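DUF416 domain-containing protein (Shewanella baltica, PDB 2Q9R) is of unknown function but folds as an all-helical DUF416-family domain, with benzoic acid bound, in the crystal, in a pocket between two subunits. Local coordinates at residues P33-Q36 / L37-V41; L57-S60 / L61-P64; F148-H152 / E153-E157; I70-H73 / L74-E78. All coordinates share one frame; numbering follows the deposited sequence.

Contact 1. Residues P33-Q36 / L37-V41; sequences PNYQ and LFSEV. With BEZ (benzoic acid), chain E.
The C-terminal part of helix 17-42 forms one wall of the benzoic acid pocket, and Asn34 with Leu37 and Phe38 lines it from one turn to the next. The turns are joined by four backbone bonds. Leu37 N donates to Pro33 O at 2.8 Å. Phe38 N reaches Asn34 O at 3.2 Å with a nearly straight N-H, at 170°. Ser39 N and Glu40 N repeat the step to Tyr35 O and Gln36 O. The benzoic acid lies against this turn with its ring. Its C4 is 3.3 Å from Asn34 O, and its C3 is 3.8 Å from Leu37 CD2. Leu37 has CG anti to the backbone N (chi1 -174°), which brings CG and CD2 alongside the ligand ring. Asn34 is held by side-chain bonds to Ser193 and Asn194. The far side of the helix packs into the fold. There Tyr35 CE1 rests 4.0 Å from Ser39 CB, at an oblique slant to the ring. The Tyr35 hydroxyl is bonded to Asn80 O, and Ser39 OG to Phe44 O. The carboxylate of the acid is gripped elsewhere, by His152 and Ser136 of the second subunit. Leu37 also packs on Phe148 of that subunit. The arrangement is that of a helical turn just after a kink, forming a largely apolar wall of a ligand pocket between subunits.

Contact 2. Residues L57-S60 / L61-P64; sequences LWQS and LYDP
Trp58 and Leu61 meet at a slant on one flank of the last turns of helix 47-62. Leu61 CD1 comes up to the indole at CE3, 4.1 Å away, and sits obliquely to the ring system. CG of Leu61 lies anti to its carbonyl carbon (chi1 -63°), a turn that lays the branch back along the helix, with CD1 also close to Leu57 O. The indole is held from outside the turn: NE1 is bonded to Gln29 OE1, and Arg184 makes a cation-pi contact with the ring.

Gln59 and Tyr62 make a second slanting pair. The chain of Gln59 bends at chi2 (-66°), which turns its amide toward the Tyr62 ring. NE2 lies 3.5 Å from Tyr62 CD2, and the amide and ring planes are 47° apart. The other end of the amide points to a water. That water donates to Gln59 OE1 and to Asp63 OD2, at 2.6 and 2.5 Å, and ties the two side chains together.

This is the C-terminal end of the helix, and Asp63 is the first residue to leave helical backbone angles. Trp58 O takes two donors here: Tyr62 N at 3.3 Å, in the carbonyl plane, and Leu61 N at 3.0 Å, from above that plane. The last backbone bond of the turn runs from Asp63 N to Gln59 O at 2.8 Å. Toward the interior, Leu57 packs on helix 92-111. Leu61 packs on Val180 of helix 177-190 and on Thr25 of helix 17-42.

Contact 3. Residues F148-H152 / E153-E157; sequences FVFAH and EVMEE. With BEZ (benzoic acid), chain B.
Phe150 and Met155, a selenomethionine in the crystal, pair through CH-pi and Met-aromatic contacts across the sharp turn between helix 142-150 and helix 153-170. His152 is the N-cap residue of the second helix. The packing is tightest where Met155 meets the ring. Its CG makes the CH-pi contact, standing over the middle of the Phe150 ring face, 3.6 Å from the centroid and 9° off the normal. SE makes the Met-aromatic contact, farther away and oblique, at 4.6 Å from the same centroid. Bends at chi2 and chi3 curl the end of the chain toward Val149, though the modelled closeness of CE to Val149 CG1 is doubtful. The Glu156 side is looser. Its OE1 lies near the plane of the Phe150 ring, at the edge, 3.8 Å from CD2, and its carboxylate and that of Glu160 are close like charges. Without the ring, as with an alanine here, Met155 CG would probably lose its cover and the selenium arm would be freer to turn. The backbone joins the helices through His152 O, which accepts from Met155 N and, weakly, from Glu156 N. The imidazole turns away to the benzoic acid site. ND1 donates to Phe148 O at 2.9 Å, with that oxygen in the ring plane, and this bond helps to fix the ring's rotation. At the opposite ring nitrogen, His152 NE2 donates to benzoic acid O1 at 2.6 Å, almost straight at 174°.

Contact 4. Residues I70-H73 / L74-E78; sequences IDVH and LQRLE. With SO4 (sulfate ion), chain C.
Ile70 and Leu74 run next to each other in the same direction on helix 70-79. Ile70 CG2 is 3.9 Å from Leu74 CD1. Leu74 CD1 is also 4.0 Å from Asp71 OD1, whose side chain crosses it at a slant. Two residues further along, Val72 and Arg76 form a similar pair. Val72 CG2 sits over one face of the guanidinium, near the margin of the group and 4.0 Å from Arg76 NH1. This holds for one of two modelled positions of Val72, and is doubtful to that extent. The arginine chain is extended from CG to NE, which carries the flat group alongside the valine.

The first turn of the helix also holds a sulfate ion, probably from the crystallisation liquor. Asp71 N donates to sulfate O4 at 2.9 Å. Ile70 N donates to sulfate O2 at 3.2 Å.

Backbone bonds hold the side-chain pairs in place. Leu74 N donates to Ile70 O at 2.8 Å, and Arg76 N to Val72 O at 3.0 Å. The next bond runs from Leu77 N to His73 O at 2.8 Å. If Leu74 were cut back to an alanine, Ile70 CG2 would probably lose its apolar neighbour and a gap would open beside Asp71.

Further out, Gln110 NE2 bonds both the sulfate and Asp71 OD1, and probably helps to place both. Leu77 packs inward on helix 92-111, while His73 rests on helix 47-62. The sulfate implies that the first-turn N-H groups of Ile70 and Asp71, which donate to it, probably helped by the helix dipole, can offset its charge even with the Asp71 carboxylate nearby.

In the fold
The contacts come in series along the chain in the order 1, 2, 4, 3, all in one all-helical fold. Contacts 1, 2 and 4 sit on helices 17-42, 47-62 and 70-79, which follow one another. The centres of contacts 2 and 4 are about 18 Å apart, and those of 1 and 4 about 19 Å. Contact 3, at the turn from helix 142-150 to helix 153-170, lies across the chain's centre from both 2 and 4, about 33 and 34 Å away between centres. Contacts 1 and 3 both touch the second subunit. At the benzoic acid site, contact 1 of one subunit faces the residues of contact 3 of the other.

Contact 1. Residues P33-Q36 / L37-V41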
loop_
_atom_site.group_PDB
_atom_site.type_symbol
_atom_site.label_atom_id
_atom_site.label_comp_id
_atom_site.label_asym_id
_atom_site.label_seq_id
_atom_site.Cartn_x
_atom_site.Cartn_y
_atom_site.Cartn_z
ATOM N N PRO A 33 5.469 -10.280 9.416
ATOM C CA PRO A 33 4.686 -9.221 10.075
ATOM C C PRO A 33 3.174 -9.408 10.027
ATOM O O PRO A 33 2.460 -8.981 10.936
ATOM C CB PRO A 33 5.106 -7.977 9.322
ATOM C CG PRO A 33 6.512 -8.282 8.883
ATOM C CD PRO A 33 6.450 -9.715 8.470
ATOM N N ASN A 34 2.683 -10.035 8.968
ATOM C CA ASN A 34 1.284 -10.289 8.859
ATOM C C ASN A 34 0.818 -11.183 10.014
ATOM O O ASN A 34 -0.221 -10.942 10.620
ATOM C CB ASN A 34 0.971 -10.951 7.520
ATOM C CG ASN A 34 1.284 -10.069 6.313
ATOM O OD1 ASN A 34 1.281 -8.823 6.370
ATOM N ND2 ASN A 34 1.565 -10.730 5.191
ATOM N N TYR A 35 1.573 -12.232 10.302
ATOM C CA TYR A 35 1.207 -13.162 11.386
ATOM C C TYR A 35 1.347 -12.435 12.720
ATOM O O TYR A 35 0.453 -12.477 13.574
ATOM C CB TYR A 35 2.010 -14.459 11.318
ATOM C CG TYR A 35 1.521 -15.450 12.312
ATOM C CD1 TYR A 35 1.892 -15.345 13.667
ATOM C CD2 TYR A 35 0.652 -16.475 11.936
ATOM C CE1 TYR A 35 1.427 -16.198 14.584
ATOM C CE2 TYR A 35 0.195 -17.383 12.866
ATOM C CZ TYR A 35 0.584 -17.241 14.181
ATOM O OH TYR A 35 0.094 -18.115 15.088
ATOM N N GLN A 36 2.418 -11.653 12.846
ATOM C CA GLN A 36 2.680 -10.945 14.087
ATOM C C GLN A 36 1.544 -9.973 14.406
ATOM O O GLN A 36 1.084 -9.900 15.547
ATOM C CB GLN A 36 4.013 -10.200 14.012
ATOM C CG GLN A 36 5.215 -11.124 14.054
ATOM C CD GLN A 36 6.490 -10.419 13.709
ATOM O OE1 GLN A 36 6.521 -9.601 12.803
ATOM N NE2 GLN A 36 7.564 -10.756 14.406
ATOM N N LEU A 37 1.116 -9.217 13.411
ATOM C CA LEU A 37 0.073 -8.228 13.633
ATOM C C LEU A 37 -1.248 -8.924 14.022
ATOM O O LEU A 37 -1.886 -8.571 14.996
ATOM C CB LEU A 37 -0.122 -7.332 12.400
ATOM C CG LEU A 37 -1.118 -6.142 12.616
ATOM C CD1 LEU A 37 -0.657 -5.253 13.770
ATOM C CD2 LEU A 37 -1.364 -5.352 11.316
ATOM N N PHE A 38 -1.653 -9.914 13.238
ATOM C CA PHE A 38 -2.859 -10.656 13.527
ATOM C C PHE A 38 -2.855 -11.229 14.955
ATOM O O PHE A 38 -3.856 -11.175 15.680
ATOM C CB PHE A 38 -3.050 -11.774 12.509
ATOM C CG PHE A 38 -4.114 -12.762 12.907
ATOM C CD1 PHE A 38 -5.444 -12.406 12.839
ATOM C CD2 PHE A 38 -3.788 -14.026 13.370
ATOM C CE1 PHE A 38 -6.415 -13.285 13.187
ATOM C CE2 PHE A 38 -4.795 -14.928 13.741
ATOM C CZ PHE A 38 -6.096 -14.557 13.640
ATOM N N SER A 39 -1.726 -11.807 15.324
ATOM C CA SER A 39 -1.599 -12.529 16.568
ATOM C C SER A 39 -1.781 -11.592 17.738
ATOM O O SER A 39 -2.399 -11.941 18.757
ATOM C CB SER A 39 -0.210 -13.204 16.638
ATOM O OG SER A 39 0.018 -13.749 17.923
ATOM N N GLU A 40 -1.243 -10.394 17.578
ATOM C CA GLU A 40 -1.293 -9.405 18.605
ATOM C C GLU A 40 -2.692 -8.826 18.702
ATOM O O GLU A 40 -3.245 -8.713 19.779
ATOM C CB GLU A 40 -0.278 -8.334 18.282
ATOM C CG GLU A 40 -0.321 -7.116 19.157
ATOM C CD GLU A 40 0.477 -5.977 18.547
ATOM O OE1 GLU A 40 1.633 -6.235 18.098
ATOM O OE2 GLU A 40 -0.070 -4.847 18.505
ATOM N N VAL A 41 -3.277 -8.489 17.558
ATOM C CA VAL A 41 -4.585 -7.883 17.521
ATOM C C VAL A 41 -5.691 -8.868 17.899
ATOM O O VAL A 41 -6.604 -8.529 18.608
ATOM C CB VAL A 41 -4.868 -7.271 16.108
ATOM C CG1 VAL A 41 -6.354 -6.803 15.963
ATOM C CG2 VAL A 41 -3.864 -6.124 15.850
HETATM C C BEZ E . -5.295 -5.917 8.155
HETATM O O1 BEZ E . -4.913 -4.955 7.413
HETATM O O2 BEZ E . -6.499 -6.053 8.530
HETATM C C1 BEZ E . -4.291 -6.916 8.619
HETATM C C2 BEZ E . -4.365 -7.439 9.932
HETATM C C3 BEZ E . -3.405 -8.366 10.333
HETATM C C4 BEZ E . -2.408 -8.770 9.449
HETATM C C5 BEZ E . -2.346 -8.243 8.158
HETATM C C6 BEZ E . -3.304 -7.310 7.724
#

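Contact 2. Residues L57-S60 / L61-P64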
loop_
_atom_site.group_PDB
_atom_site.type_symbol
_atom_site.label_atom_id
_atom_site.label_comp_id
_atom_site.label_asym_id
_atom_site.label_seq_id
_atom_site.Cartn_x
_atom_site.Cartn_y
_atom_site.Cartn_z
ATOM N N LEU A 57 15.189 -22.417 8.615
ATOM C CA LEU A 57 15.237 -22.376 7.148
ATOM C C LEU A 57 16.439 -21.562 6.649
ATOM O O LEU A 57 17.113 -21.960 5.686
ATOM C CB LEU A 57 13.937 -21.813 6.543
ATOM C CG LEU A 57 12.748 -22.771 6.695
ATOM C CD1 LEU A 57 11.419 -22.014 6.616
ATOM C CD2 LEU A 57 12.813 -23.939 5.712
ATOM N N TRP A 58 16.713 -20.434 7.288
ATOM C CA TRP A 58 17.893 -19.657 6.901
ATOM C C TRP A 58 19.166 -20.483 7.119
ATOM O O TRP A 58 20.025 -20.547 6.233
ATOM C CB TRP A 58 17.973 -18.335 7.638
ATOM C CG TRP A 58 16.988 -17.331 7.133
ATOM C CD1 TRP A 58 15.922 -16.838 7.807
ATOM C CD2 TRP A 58 16.971 -16.704 5.843
ATOM N NE1 TRP A 58 15.235 -15.933 7.022
ATOM C CE2 TRP A 58 15.864 -15.828 5.816
ATOM C CE3 TRP A 58 17.782 -16.780 4.717
ATOM C CZ2 TRP A 58 15.538 -15.083 4.693
ATOM C CZ3 TRP A 58 17.479 -15.996 3.610
ATOM C CH2 TRP A 58 16.390 -15.154 3.615
ATOM N N GLN A 59 19.295 -21.088 8.306
ATOM C CA GLN A 59 20.472 -21.893 8.611
ATOM C C GLN A 59 20.637 -23.063 7.657
ATOM O O GLN A 59 21.767 -23.473 7.342
ATOM C CB GLN A 59 20.402 -22.410 10.041
ATOM C CG GLN A 59 20.645 -21.358 11.103
ATOM C CD GLN A 59 22.048 -20.871 11.033
ATOM O OE1 GLN A 59 22.988 -21.677 11.012
ATOM N NE2 GLN A 59 22.222 -19.539 10.947
ATOM N N SER A 60 19.525 -23.632 7.202
ATOM C CA SER A 60 19.601 -24.731 6.229
ATOM C C SER A 60 20.299 -24.316 4.960
ATOM O O SER A 60 20.945 -25.151 4.287
ATOM C CB SER A 60 18.225 -25.246 5.842
ATOM O OG SER A 60 17.550 -25.590 7.035
ATOM N N LEU A 61 20.169 -23.042 4.623
ATOM C CA LEU A 61 20.835 -22.516 3.438
ATOM C C LEU A 61 22.316 -22.209 3.670
ATOM O O LEU A 61 23.074 -22.255 2.721
ATOM C CB LEU A 61 20.103 -21.277 2.915
ATOM C CG LEU A 61 18.660 -21.521 2.440
ATOM C CD1 LEU A 61 17.828 -20.218 2.457
ATOM C CD2 LEU A 61 18.656 -22.170 1.065
ATOM N N TYR A 62 22.711 -21.861 4.900
ATOM C CA TYR A 62 24.141 -21.614 5.254
ATOM C C TYR A 62 24.945 -22.880 5.523
ATOM O O TYR A 62 26.140 -22.949 5.228
ATOM C CB TYR A 62 24.281 -20.837 6.580
ATOM C CG TYR A 62 23.854 -19.407 6.609
ATOM C CD1 TYR A 62 24.411 -18.480 5.748
ATOM C CD2 TYR A 62 22.958 -18.963 7.568
ATOM C CE1 TYR A 62 24.036 -17.122 5.807
ATOM C CE2 TYR A 62 22.563 -17.635 7.641
ATOM C CZ TYR A 62 23.107 -16.712 6.758
ATOM O OH TYR A 62 22.724 -15.389 6.828
ATOM N N ASP A 63 24.303 -23.839 6.177
ATOM C CA ASP A 63 25.006 -24.891 6.909
ATOM C C ASP A 63 24.538 -26.268 6.485
ATOM O O ASP A 63 23.501 -26.752 6.947
ATOM C CB ASP A 63 24.831 -24.734 8.428
ATOM C CG ASP A 63 25.622 -25.773 9.231
ATOM O OD1 ASP A 63 26.311 -26.648 8.618
ATOM O OD2 ASP A 63 25.545 -25.700 10.482
ATOM N N PRO A 64 25.312 -26.901 5.595
ATOM C CA PRO A 64 25.007 -28.237 5.093
ATOM C C PRO A 64 25.037 -29.299 6.193
ATOM O O PRO A 64 24.338 -30.309 6.075
ATOM C CB PRO A 64 26.119 -28.508 4.075
ATOM C CG PRO A 64 26.997 -27.337 4.053
ATOM C CD PRO A 64 26.550 -26.339 5.019
HETATM O O HOH W 1 24.577 -23.646 11.542
#

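Contact 3. Residues F148-H152 / E153-E157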
loop_
_atom_site.group_PDB
_atom_site.type_symbol
_atom_site.label_atom_id
_atom_site.label_comp_id
_atom_site.label_asym_id
_atom_site.label_seq_id
_atom_site.Cartn_x
_atom_site.Cartn_y
_atom_site.Cartn_z
ATOM N N PHE A 148 -6.723 -4.015 -13.087
ATOM C CA PHE A 148 -7.242 -3.314 -11.925
ATOM C C PHE A 148 -6.409 -3.610 -10.678
ATOM O O PHE A 148 -6.038 -2.708 -9.931
ATOM C CB PHE A 148 -8.690 -3.717 -11.671
ATOM C CG PHE A 148 -9.258 -3.147 -10.426
ATOM C CD1 PHE A 148 -9.753 -1.860 -10.409
ATOM C CD2 PHE A 148 -9.311 -3.899 -9.264
ATOM C CE1 PHE A 148 -10.282 -1.323 -9.238
ATOM C CE2 PHE A 148 -9.859 -3.385 -8.111
ATOM C CZ PHE A 148 -10.327 -2.091 -8.080
ATOM N N VAL A 149 -6.087 -4.874 -10.469
ATOM C CA VAL A 149 -5.237 -5.241 -9.336
ATOM C C VAL A 149 -3.856 -4.553 -9.441
ATOM O O VAL A 149 -3.339 -3.988 -8.452
ATOM C CB VAL A 149 -5.128 -6.777 -9.200
ATOM C CG1 VAL A 149 -4.184 -7.154 -8.066
ATOM C CG2 VAL A 149 -6.537 -7.398 -8.957
ATOM N N PHE A 150 -3.261 -4.544 -10.630
ATOM C CA PHE A 150 -1.927 -3.955 -10.771
ATOM C C PHE A 150 -1.910 -2.437 -10.723
ATOM O O PHE A 150 -0.830 -1.847 -10.676
ATOM C CB PHE A 150 -1.187 -4.472 -12.019
ATOM C CG PHE A 150 -0.525 -5.800 -11.798
ATOM C CD1 PHE A 150 -1.275 -6.981 -11.869
ATOM C CD2 PHE A 150 0.826 -5.885 -11.470
ATOM C CE1 PHE A 150 -0.701 -8.220 -11.647
ATOM C CE2 PHE A 150 1.412 -7.141 -11.233
ATOM C CZ PHE A 150 0.635 -8.313 -11.322
ATOM N N ALA A 151 -3.079 -1.788 -10.720
ATOM C CA ALA A 151 -3.139 -0.338 -10.545
ATOM C C ALA A 151 -2.872 0.025 -9.090
ATOM O O ALA A 151 -2.847 1.196 -8.750
ATOM C CB ALA A 151 -4.495 0.169 -10.936
ATOM N N HIS A 152 -2.738 -0.983 -8.223
ATOM C CA HIS A 152 -2.521 -0.748 -6.809
ATOM C C HIS A 152 -1.042 -0.919 -6.500
ATOM O O HIS A 152 -0.475 -1.920 -6.820
ATOM C CB HIS A 152 -3.305 -1.753 -5.989
ATOM C CG HIS A 152 -4.790 -1.560 -6.050
ATOM N ND1 HIS A 152 -5.520 -1.805 -7.192
ATOM C CD2 HIS A 152 -5.682 -1.168 -5.108
ATOM C CE1 HIS A 152 -6.788 -1.518 -6.963
ATOM N NE2 HIS A 152 -6.915 -1.134 -5.708
ATOM N N GLU A 153 -0.436 0.077 -5.878
ATOM C CA GLU A 153 1.012 0.076 -5.686
ATOM C C GLU A 153 1.555 -1.167 -4.953
ATOM O O GLU A 153 2.645 -1.667 -5.272
ATOM C CB GLU A 153 1.414 1.356 -4.963
ATOM C CG GLU A 153 2.908 1.610 -4.882
ATOM C CD GLU A 153 3.544 1.995 -6.200
ATOM O OE1 GLU A 153 2.830 2.275 -7.196
ATOM O OE2 GLU A 153 4.794 2.034 -6.236
ATOM N N VAL A 154 0.809 -1.669 -3.981
ATOM C CA VAL A 154 1.242 -2.859 -3.272
ATOM C C VAL A 154 1.438 -4.062 -4.218
ATOM O O VAL A 154 2.358 -4.859 -4.019
ATOM C CB VAL A 154 0.266 -3.167 -2.111
ATOM C CG1 VAL A 154 -1.036 -3.723 -2.632
ATOM C CG2 VAL A 154 0.879 -4.060 -1.086
HETATM N N MSE A 155 0.592 -4.205 -5.247
HETATM C CA MSE A 155 0.792 -5.316 -6.167
HETATM C C MSE A 155 2.004 -5.076 -7.076
HETATM O O MSE A 155 2.757 -6.004 -7.398
HETATM C CB MSE A 155 -0.428 -5.612 -7.034
HETATM C CG MSE A 155 -0.165 -6.770 -8.017
HETATM SE SE MSE A 155 0.280 -8.452 -7.151
HETATM C CE MSE A 155 -1.350 -8.567 -6.850
ATOM N N GLU A 156 2.180 -3.847 -7.524
ATOM C CA GLU A 156 3.319 -3.515 -8.361
ATOM C C GLU A 156 4.604 -3.769 -7.590
ATOM O O GLU A 156 5.574 -4.231 -8.155
ATOM C CB GLU A 156 3.262 -2.038 -8.781
ATOM C CG GLU A 156 4.304 -1.657 -9.836
ATOM C CD GLU A 156 4.173 -2.490 -11.143
ATOM O OE1 GLU A 156 3.015 -2.749 -11.609
ATOM O OE2 GLU A 156 5.241 -2.889 -11.690
ATOM N N GLU A 157 4.602 -3.467 -6.296
ATOM C CA GLU A 157 5.738 -3.731 -5.416
ATOM C C GLU A 157 6.004 -5.214 -5.250
ATOM O O GLU A 157 7.149 -5.664 -5.284
ATOM C CB GLU A 157 5.519 -3.040 -4.066
ATOM C CG GLU A 157 5.852 -1.554 -4.172
ATOM C CD GLU A 157 5.716 -0.739 -2.883
ATOM O OE1 GLU A 157 5.510 -1.321 -1.788
ATOM O OE2 GLU A 157 5.831 0.513 -2.970
HETATM C C BEZ B . -10.208 0.109 -5.034
HETATM O O1 BEZ B . -9.080 -0.287 -4.596
HETATM O O2 BEZ B . -11.258 -0.599 -4.955
HETATM C C1 BEZ B . -10.304 1.448 -5.681
HETATM C C2 BEZ B . -11.135 1.632 -6.811
HETATM C C3 BEZ B . -11.194 2.897 -7.394
HETATM C C4 BEZ B . -10.457 3.950 -6.859
HETATM C C5 BEZ B . -9.639 3.753 -5.745
HETATM C C6 BEZ B . -9.564 2.489 -5.133
#

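Contact 4. Residues I70-H73 / L74-E78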
loop_
_atom_site.group_PDB
_atom_site.type_symbol
_atom_site.label_atom_id
_atom_site.label_comp_id
_atom_site.label_asym_id
_atom_site.label_seq_id
_atom_site.Cartn_x
_atom_site.Cartn_y
_atom_site.Cartn_z
ATOM N N ILE A 70 11.929 -31.788 11.365
ATOM C CA ILE A 70 10.957 -31.057 10.582
ATOM C C ILE A 70 9.501 -31.294 11.019
ATOM O O ILE A 70 8.720 -30.354 11.148
ATOM C CB ILE A 70 11.134 -31.346 9.057
ATOM C CG1 ILE A 70 12.485 -30.813 8.571
ATOM C CG2 ILE A 70 10.006 -30.716 8.265
ATOM C CD1 ILE A 70 12.652 -30.855 7.060
ATOM N N ASP A 71 9.143 -32.553 11.252
ATOM C CA ASP A 71 7.793 -32.913 11.631
ATOM C C ASP A 71 7.343 -32.222 12.889
ATOM O O ASP A 71 6.191 -31.800 12.982
ATOM C CB ASP A 71 7.683 -34.446 11.822
ATOM C CG ASP A 71 7.679 -35.211 10.505
ATOM O OD1 ASP A 71 7.592 -34.594 9.415
ATOM O OD2 ASP A 71 7.761 -36.465 10.562
ATOM N N VAL A 72 8.235 -32.062 13.860
ATOM C CA VAL A 72 7.812 -31.403 15.095
ATOM C C VAL A 72 7.514 -29.930 14.818
ATOM O O VAL A 72 6.529 -29.411 15.310
ATOM C CB VAL A 72 8.793 -31.593 16.289
ATOM C CG1 VAL A 72 10.035 -30.745 16.125
ATOM C CG2 VAL A 72 8.066 -31.257 17.597
ATOM N N HIS A 73 8.315 -29.287 13.993
ATOM C CA HIS A 73 7.991 -27.927 13.565
ATOM C C HIS A 73 6.718 -27.820 12.743
ATOM O O HIS A 73 5.945 -26.876 12.933
ATOM C CB HIS A 73 9.175 -27.326 12.803
ATOM C CG HIS A 73 10.325 -27.041 13.699
ATOM N ND1 HIS A 73 10.369 -25.915 14.494
ATOM C CD2 HIS A 73 11.421 -27.769 14.005
ATOM C CE1 HIS A 73 11.464 -25.952 15.233
ATOM N NE2 HIS A 73 12.119 -27.064 14.957
ATOM N N LEU A 74 6.504 -28.767 11.823
ATOM C CA LEU A 74 5.265 -28.825 11.042
ATOM C C LEU A 74 4.059 -28.954 11.961
ATOM O O LEU A 74 3.037 -28.310 11.759
ATOM C CB LEU A 74 5.281 -29.991 10.035
ATOM C CG LEU A 74 6.198 -29.844 8.823
ATOM C CD1 LEU A 74 6.188 -31.145 7.983
ATOM C CD2 LEU A 74 5.798 -28.622 7.971
ATOM N N GLN A 75 4.181 -29.767 13.000
ATOM C CA GLN A 75 3.086 -29.898 13.946
ATOM C C GLN A 75 2.849 -28.627 14.744
ATOM O O GLN A 75 1.708 -28.240 14.975
ATOM C CB GLN A 75 3.308 -31.104 14.886
ATOM C CG GLN A 75 2.120 -31.369 15.774
ATOM C CD GLN A 75 0.891 -31.704 14.961
ATOM O OE1 GLN A 75 0.896 -32.673 14.208
ATOM N NE2 GLN A 75 -0.160 -30.883 15.081
ATOM N N ARG A 76 3.916 -27.983 15.197
ATOM C CA ARG A 76 3.766 -26.703 15.910
ATOM C C ARG A 76 3.202 -25.619 15.011
ATOM O O ARG A 76 2.367 -24.815 15.440
ATOM C CB ARG A 76 5.086 -26.224 16.504
ATOM C CG ARG A 76 5.545 -27.047 17.693
ATOM C CD ARG A 76 6.438 -26.244 18.625
ATOM N NE ARG A 76 6.990 -27.109 19.671
ATOM C CZ ARG A 76 8.204 -27.679 19.660
ATOM N NH1 ARG A 76 9.065 -27.483 18.653
ATOM N NH2 ARG A 76 8.569 -28.449 20.684
ATOM N N LEU A 77 3.657 -25.596 13.770
ATOM C CA LEU A 77 3.093 -24.660 12.808
ATOM C C LEU A 77 1.581 -24.868 12.651
ATOM O O LEU A 77 0.815 -23.899 12.694
ATOM C CB LEU A 77 3.836 -24.759 11.478
ATOM C CG LEU A 77 5.277 -24.170 11.523
ATOM C CD1 LEU A 77 6.197 -24.671 10.393
ATOM C CD2 LEU A 77 5.190 -22.643 11.497
ATOM N N GLU A 78 1.154 -26.120 12.491
ATOM C CA GLU A 78 -0.264 -26.382 12.316
ATOM C C GLU A 78 -1.048 -25.958 13.563
ATOM O O GLU A 78 -2.093 -25.327 13.425
ATOM C CB GLU A 78 -0.532 -27.842 11.927
ATOM C CG GLU A 78 -1.953 -28.103 11.339
ATOM C CD GLU A 78 -2.258 -27.317 10.059
ATOM O OE1 GLU A 78 -1.320 -27.029 9.272
ATOM O OE2 GLU A 78 -3.449 -26.986 9.838
HETATM S S SO4 C . 12.223 -35.144 9.795
HETATM O O1 SO4 C . 12.541 -36.326 10.603
HETATM O O2 SO4 C . 13.371 -34.221 9.824
HETATM O O3 SO4 C . 12.018 -35.497 8.380
HETATM O O4 SO4 C . 11.012 -34.571 10.410
#